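Local atomic coordinates of hemoglobin chain d1 (PDB entry 1X9F), a protein that probably binds oxygen at a heme iron and carries it, as a globin-family subunit of the earthworm's hemoglobin. Residues Ser7-Phe18 / Leu67-Asp78. Sequence-based numbering, arbitrary orientation.
Sequences SLKVKLQWASAF and LSGLDITISMLD
Trp-14 lies as a knob among Leu-67, Leu-70, Asp-71 and Ile-74. With CG anti to the backbone N (chi1 178°), its indole reaches across to helix 57-75, where CD1 of Ile-74 sits over one face of the five-membered ring of Trp-14 in a CH-pi contact, 3.5 Å from its centroid. The opposite face is covered by CB of Phe-18, and at the far rim Trp-14 CH2 meets CD1 of Leu-67 at 4.0 Å. In the ring plane, Trp-14 NE1 donates to OD2 of Asp-71 (2.8 Å), reaching the anti side of the carboxylate, which, with the packing on both faces, helps to fix the ring's rotation. Replacing this indole by an alanine is likely to open a gap beside Ile-74 CD1 and leave Asp-71 OD2 without its N-H donor. Phe-18 extends the packing, its CE1 lying 3.5 Å from CB of Leu-67. Toward the other end, Val-10 CG1 rests on Ile-74 CG2 (3.8 Å). The chain of Lys-11 runs extended, then bends at its last torsion (chi4 -75°), and NZ hydrogen-bonds a lone pair of Ile-74 O in the carbonyl plane. Lys-11 NZ also forms a salt bridge with OD2 of Asp-78 (2.9 Å), met from above the carboxylate plane. Helices 4-18 and 57-75, A and E of the globin fold, pack roughly antiparallel, 149° between their segment axes. Leu-70 also borders the heme pocket; helix 101-119 backs Trp-14 and Leu-70, and helix 125-139 touches Trp-14 and Leu-77.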
ATOM      1  N   SER D   7       5.735  25.041  16.931  1.00 33.42           N
ATOM      2  CA  SER D   7       4.857  24.299  17.831  1.00 32.62           C
ATOM      3  C   SER D   7       3.533  23.997  17.148  1.00 31.87           C
ATOM      4  O   SER D   7       2.959  22.921  17.327  1.00 33.16           O
ATOM      5  CB  SER D   7       4.618  25.086  19.121  1.00 33.76           C
ATOM      6  OG  SER D   7       3.855  26.254  18.874  1.00 38.16           O
ATOM      7  N   LEU D   8       3.072  24.961  16.360  1.00 29.49           N
ATOM      8  CA  LEU D   8       1.865  24.815  15.579  1.00 27.61           C
ATOM      9  C   LEU D   8       2.035  23.686  14.563  1.00 25.93           C
ATOM     10  O   LEU D   8       1.161  22.819  14.429  1.00 24.95           O
ATOM     11  CB  LEU D   8       1.535  26.146  14.897  1.00 30.03           C
ATOM     12  CG  LEU D   8       0.129  26.345  14.334  1.00 35.55           C
ATOM     13  CD1 LEU D   8       0.091  26.046  12.847  1.00 42.62           C
ATOM     14  CD2 LEU D   8      -0.954  25.556  15.081  1.00 41.51           C
ATOM     15  N   LYS D   9       3.176  23.693  13.877  1.00 23.97           N
ATOM     16  CA  LYS D   9       3.507  22.678  12.883  1.00 23.28           C
ATOM     17  C   LYS D   9       3.534  21.300  13.507  1.00 23.75           C
ATOM     18  O   LYS D   9       2.980  20.345  12.960  1.00 23.32           O
ATOM     19  CB  LYS D   9       4.879  22.971  12.274  1.00 24.19           C
ATOM     20  CG  LYS D   9       5.218  22.119  11.065  1.00 21.35           C
ATOM     21  CD  LYS D   9       4.196  22.346   9.957  1.00 24.37           C
ATOM     22  CE  LYS D   9       4.850  22.308   8.582  1.00 26.21           C
ATOM     23  NZ  LYS D   9       5.885  23.371   8.417  1.00 20.44           N
ATOM     24  N   VAL D  10       4.195  21.208  14.656  1.00 23.88           N
ATOM     25  CA  VAL D  10       4.311  19.949  15.362  1.00 22.48           C
ATOM     26  C   VAL D  10       2.930  19.487  15.784  1.00 23.76           C
ATOM     27  O   VAL D  10       2.584  18.322  15.580  1.00 24.62           O
ATOM     28  CB  VAL D  10       5.252  20.059  16.568  1.00 20.96           C
ATOM     29  CG1 VAL D  10       5.097  18.853  17.497  1.00 19.83           C
ATOM     30  CG2 VAL D  10       6.692  20.162  16.087  1.00 22.28           C
ATOM     31  N   LYS D  11       2.129  20.392  16.339  1.00 24.54           N
ATOM     32  CA  LYS D  11       0.767  20.031  16.734  1.00 25.90           C
ATOM     33  C   LYS D  11      -0.015  19.408  15.568  1.00 24.46           C
ATOM     34  O   LYS D  11      -0.626  18.349  15.719  1.00 25.00           O
ATOM     35  CB  LYS D  11       0.005  21.240  17.290  1.00 24.09           C
ATOM     36  CG  LYS D  11       0.555  21.769  18.632  1.00 23.53           C
ATOM     37  CD  LYS D  11      -0.285  23.000  19.022  1.00 32.82           C
ATOM     38  CE  LYS D  11       0.243  23.666  20.283  1.00 30.30           C
ATOM     39  NZ  LYS D  11      -0.097  22.888  21.505  1.00 33.95           N
ATOM     40  N   LEU D  12       0.020  20.073  14.413  1.00 23.59           N
ATOM     41  CA  LEU D  12      -0.700  19.639  13.215  1.00 22.82           C
ATOM     42  C   LEU D  12      -0.228  18.293  12.688  1.00 23.56           C
ATOM     43  O   LEU D  12      -1.040  17.399  12.414  1.00 21.34           O
ATOM     44  CB  LEU D  12      -0.553  20.694  12.117  1.00 21.25           C
ATOM     45  CG  LEU D  12      -1.653  21.746  11.941  1.00 24.72           C
ATOM     46  CD1 LEU D  12      -2.423  22.075  13.234  1.00 31.94           C
ATOM     47  CD2 LEU D  12      -1.054  23.006  11.320  1.00 32.06           C
ATOM     48  N   GLN D  13       1.091  18.153  12.557  1.00 24.43           N
ATOM     49  CA  GLN D  13       1.692  16.939  12.018  1.00 23.45           C
ATOM     50  C   GLN D  13       1.517  15.765  12.963  1.00 25.09           C
ATOM     51  O   GLN D  13       1.385  14.618  12.526  1.00 27.67           O
ATOM     52  CB  GLN D  13       3.172  17.156  11.709  1.00 22.36           C
ATOM     53  CG  GLN D  13       3.410  18.150  10.592  1.00 22.11           C
ATOM     54  CD  GLN D  13       4.755  17.979   9.926  1.00 22.29           C
ATOM     55  OE1 GLN D  13       5.770  17.758  10.592  1.00 26.06           O
ATOM     56  NE2 GLN D  13       4.768  18.083   8.606  1.00 24.94           N
ATOM     57  N   TRP D  14       1.521  16.059  14.257  1.00 24.90           N
ATOM     58  CA  TRP D  14       1.280  15.046  15.259  1.00 24.38           C
ATOM     59  C   TRP D  14      -0.129  14.501  15.129  1.00 28.10           C
ATOM     60  O   TRP D  14      -0.333  13.289  15.205  1.00 29.39           O
ATOM     61  CB  TRP D  14       1.460  15.630  16.647  1.00 22.30           C
ATOM     62  CG  TRP D  14       1.191  14.648  17.716  1.00 19.77           C
ATOM     63  CD1 TRP D  14       0.295  14.776  18.730  1.00 16.28           C
ATOM     64  CD2 TRP D  14       1.818  13.372  17.889  1.00 25.15           C
ATOM     65  NE1 TRP D  14       0.335  13.666  19.543  1.00 21.36           N
ATOM     66  CE2 TRP D  14       1.260  12.785  19.047  1.00 23.08           C
ATOM     67  CE3 TRP D  14       2.809  12.662  17.187  1.00 23.24           C
ATOM     68  CZ2 TRP D  14       1.647  11.521  19.516  1.00 22.97           C
ATOM     69  CZ3 TRP D  14       3.195  11.404  17.653  1.00 25.27           C
ATOM     70  CH2 TRP D  14       2.611  10.849  18.809  1.00 26.44           C
ATOM     71  N   ALA D  15      -1.092  15.400  14.935  1.00 27.86           N
ATOM     72  CA  ALA D  15      -2.482  15.008  14.745  1.00 31.49           C
ATOM     73  C   ALA D  15      -2.633  13.959  13.640  1.00 33.88           C
ATOM     74  O   ALA D  15      -3.431  13.031  13.783  1.00 39.02           O
ATOM     75  CB  ALA D  15      -3.356  16.221  14.469  1.00 30.99           C
ATOM     76  N   SER D  16      -1.868  14.087  12.554  1.00 34.29           N
ATOM     77  CA  SER D  16      -1.933  13.100  11.471  1.00 33.12           C
ATOM     78  C   SER D  16      -1.166  11.837  11.802  1.00 33.31           C
ATOM     79  O   SER D  16      -1.705  10.741  11.669  1.00 33.05           O
ATOM     80  CB  SER D  16      -1.407  13.666  10.148  1.00 31.33           C
ATOM     81  OG  SER D  16      -1.872  15.003   9.970  1.00 36.61           O
ATOM     82  N   ALA D  17       0.092  11.979  12.209  1.00 34.45           N
ATOM     83  CA  ALA D  17       0.932  10.807  12.435  1.00 37.01           C
ATOM     84  C   ALA D  17       0.440   9.924  13.591  1.00 38.36           C
ATOM     85  O   ALA D  17       0.571   8.696  13.536  1.00 39.79           O
ATOM     86  CB  ALA D  17       2.369  11.219  12.644  1.00 36.49           C
ATOM     87  N   PHE D  18      -0.123  10.553  14.625  1.00 38.01           N
ATOM     88  CA  PHE D  18      -0.638   9.834  15.788  1.00 40.00           C
ATOM     89  C   PHE D  18      -1.782   8.909  15.382  1.00 42.03           C
ATOM     90  O   PHE D  18      -1.709   7.699  15.609  1.00 41.01           O
ATOM     91  CB  PHE D  18      -1.080  10.805  16.903  1.00 39.65           C
ATOM     92  CG  PHE D  18      -1.270  10.151  18.261  1.00 35.36           C
ATOM     93  CD1 PHE D  18      -0.675   8.925  18.557  1.00 31.32           C
ATOM     94  CD2 PHE D  18      -2.011  10.792  19.256  1.00 34.17           C
ATOM     95  CE1 PHE D  18      -0.837   8.332  19.805  1.00 31.84           C
ATOM     96  CE2 PHE D  18      -2.177  10.203  20.511  1.00 30.62           C
ATOM     97  CZ  PHE D  18      -1.586   8.971  20.787  1.00 30.61           C
ATOM     98  N   LEU D  67       2.595   7.222  24.333  1.00 24.03           N
ATOM     99  CA  LEU D  67       2.126   8.074  23.251  1.00 23.04           C
ATOM    100  C   LEU D  67       1.114   9.100  23.756  1.00 24.49           C
ATOM    101  O   LEU D  67       1.124  10.255  23.316  1.00 24.77           O
ATOM    102  CB  LEU D  67       1.522   7.239  22.117  1.00 25.06           C
ATOM    103  CG  LEU D  67       2.438   6.510  21.120  1.00 29.37           C
ATOM    104  CD1 LEU D  67       3.567   7.403  20.606  1.00 34.27           C
ATOM    105  CD2 LEU D  67       3.023   5.240  21.720  1.00 45.34           C
ATOM    106  N   SER D  68       0.251   8.678  24.681  1.00 24.04           N
ATOM    107  CA  SER D  68      -0.730   9.593  25.269  1.00 23.48           C
ATOM    108  C   SER D  68      -0.001  10.682  26.051  1.00 22.68           C
ATOM    109  O   SER D  68      -0.437  11.832  26.085  1.00 20.44           O
ATOM    110  CB  SER D  68      -1.724   8.844  26.167  1.00 22.81           C
ATOM    111  OG  SER D  68      -2.638   9.756  26.788  1.00 29.54           O
ATOM    112  N   GLY D  69       1.118  10.304  26.669  1.00 25.17           N
ATOM    113  CA  GLY D  69       1.976  11.242  27.397  1.00 25.69           C
ATOM    114  C   GLY D  69       2.621  12.254  26.469  1.00 26.28           C
ATOM    115  O   GLY D  69       2.607  13.460  26.739  1.00 27.51           O
ATOM    116  N   LEU D  70       3.176  11.755  25.368  1.00 23.48           N
ATOM    117  CA  LEU D  70       3.757  12.606  24.348  1.00 25.60           C
ATOM    118  C   LEU D  70       2.690  13.550  23.838  1.00 26.63           C
ATOM    119  O   LEU D  70       2.957  14.731  23.601  1.00 28.21           O
ATOM    120  CB  LEU D  70       4.273  11.760  23.190  1.00 28.07           C
ATOM    121  CG  LEU D  70       5.677  12.038  22.649  1.00 32.14           C
ATOM    122  CD1 LEU D  70       5.855  11.270  21.350  1.00 32.57           C
ATOM    123  CD2 LEU D  70       5.942  13.523  22.432  1.00 28.33           C
ATOM    124  N   ASP D  71       1.479  13.025  23.682  1.00 24.53           N
ATOM    125  CA  ASP D  71       0.364  13.828  23.226  1.00 23.79           C
ATOM    126  C   ASP D  71       0.101  15.036  24.133  1.00 23.77           C
ATOM    127  O   ASP D  71      -0.140  16.146  23.642  1.00 20.89           O
ATOM    128  CB  ASP D  71      -0.897  12.987  23.115  1.00 24.19           C
ATOM    129  CG  ASP D  71      -1.990  13.724  22.409  1.00 30.12           C
ATOM    130  OD1 ASP D  71      -2.928  14.217  23.087  1.00 32.48           O
ATOM    131  OD2 ASP D  71      -1.965  13.920  21.174  1.00 38.23           O
ATOM    132  N   ILE D  72       0.153  14.809  25.447  1.00 22.20           N
ATOM    133  CA  ILE D  72      -0.047  15.872  26.439  1.00 20.71           C
ATOM    134  C   ILE D  72       0.991  16.968  26.287  1.00 19.71           C
ATOM    135  O   ILE D  72       0.646  18.155  26.284  1.00 19.42           O
ATOM    136  CB  ILE D  72      -0.018  15.319  27.887  1.00 23.40           C
ATOM    137  CG1 ILE D  72      -1.180  14.355  28.114  1.00 21.16           C
ATOM    138  CG2 ILE D  72      -0.090  16.461  28.905  1.00 20.08           C
ATOM    139  CD1 ILE D  72      -1.165  13.665  29.461  1.00 23.94           C
ATOM    140  N   THR D  73       2.254  16.568  26.154  1.00 18.23           N
ATOM    141  CA  THR D  73       3.347  17.527  26.065  1.00 20.00           C
ATOM    142  C   THR D  73       3.302  18.300  24.756  1.00 21.10           C
ATOM    143  O   THR D  73       3.497  19.510  24.764  1.00 21.09           O
ATOM    144  CB  THR D  73       4.726  16.858  26.234  1.00 19.43           C
ATOM    145  OG1 THR D  73       4.899  15.842  25.239  1.00 26.60           O
ATOM    146  CG2 THR D  73       4.810  16.095  27.544  1.00 21.55           C
ATOM    147  N   ILE D  74       3.061  17.621  23.640  1.00 20.94           N
ATOM    148  CA  ILE D  74       2.916  18.319  22.365  1.00 17.93           C
ATOM    149  C   ILE D  74       1.788  19.342  22.454  1.00 18.99           C
ATOM    150  O   ILE D  74       1.920  20.467  21.963  1.00 20.04           O
ATOM    151  CB  ILE D  74       2.678  17.317  21.222  1.00 19.62           C
ATOM    152  CG1 ILE D  74       3.950  16.479  21.016  1.00 14.54           C
ATOM    153  CG2 ILE D  74       2.259  18.038  19.923  1.00 14.25           C
ATOM    154  CD1 ILE D  74       3.810  15.396  19.978  1.00  9.71           C
ATOM    155  N   SER D  75       0.689  18.974  23.103  1.00 19.52           N
ATOM    156  CA  SER D  75      -0.446  19.887  23.170  1.00 21.69           C
ATOM    157  C   SER D  75      -0.243  21.028  24.184  1.00 21.63           C
ATOM    158  O   SER D  75      -1.046  21.962  24.232  1.00 19.92           O
ATOM    159  CB  SER D  75      -1.753  19.127  23.422  1.00 21.72           C
ATOM    160  OG  SER D  75      -1.840  18.677  24.766  1.00 33.25           O
ATOM    161  N   MET D  76       0.834  20.948  24.970  1.00 22.64           N
ATOM    162  CA  MET D  76       1.199  21.995  25.935  1.00 22.46           C
ATOM    163  C   MET D  76       2.361  22.865  25.463  1.00 23.79           C
ATOM    164  O   MET D  76       2.815  23.746  26.199  1.00 22.63           O
ATOM    165  CB  MET D  76       1.554  21.382  27.293  1.00 22.44           C
ATOM    166  CG  MET D  76       0.363  20.895  28.084  1.00 20.48           C
ATOM    167  SD  MET D  76       0.862  20.186  29.655  1.00 18.19           S
ATOM    168  CE  MET D  76      -0.737  19.726  30.316  1.00 15.87           C
ATOM    169  N   LEU D  77       2.843  22.625  24.245  1.00 25.33           N
ATOM    170  CA  LEU D  77       3.970  23.391  23.702  1.00 26.46           C
ATOM    171  C   LEU D  77       3.788  24.916  23.781  1.00 28.12           C
ATOM    172  O   LEU D  77       4.770  25.654  23.863  1.00 30.07           O
ATOM    173  CB  LEU D  77       4.277  22.957  22.261  1.00 24.29           C
ATOM    174  CG  LEU D  77       5.449  22.018  21.908  1.00 23.93           C
ATOM    175  CD1 LEU D  77       6.115  21.348  23.110  1.00 23.28           C
ATOM    176  CD2 LEU D  77       4.999  20.980  20.876  1.00 22.39           C
ATOM    177  N   ASP D  78       2.537  25.377  23.776  1.00 28.18           N
ATOM    178  CA  ASP D  78       2.224  26.813  23.812  1.00 30.84           C
ATOM    179  C   ASP D  78       1.800  27.357  25.190  1.00 29.66           C
ATOM    180  O   ASP D  78       1.444  28.536  25.311  1.00 28.75           O
ATOM    181  CB  ASP D  78       1.097  27.082  22.826  1.00 31.37           C
ATOM    182  CG  ASP D  78      -0.153  26.285  23.156  1.00 37.13           C
ATOM    183  OD1 ASP D  78      -1.244  26.889  23.189  1.00 46.01           O
ATOM    184  OD2 ASP D  78      -0.139  25.059  23.415  1.00 33.07           O
TER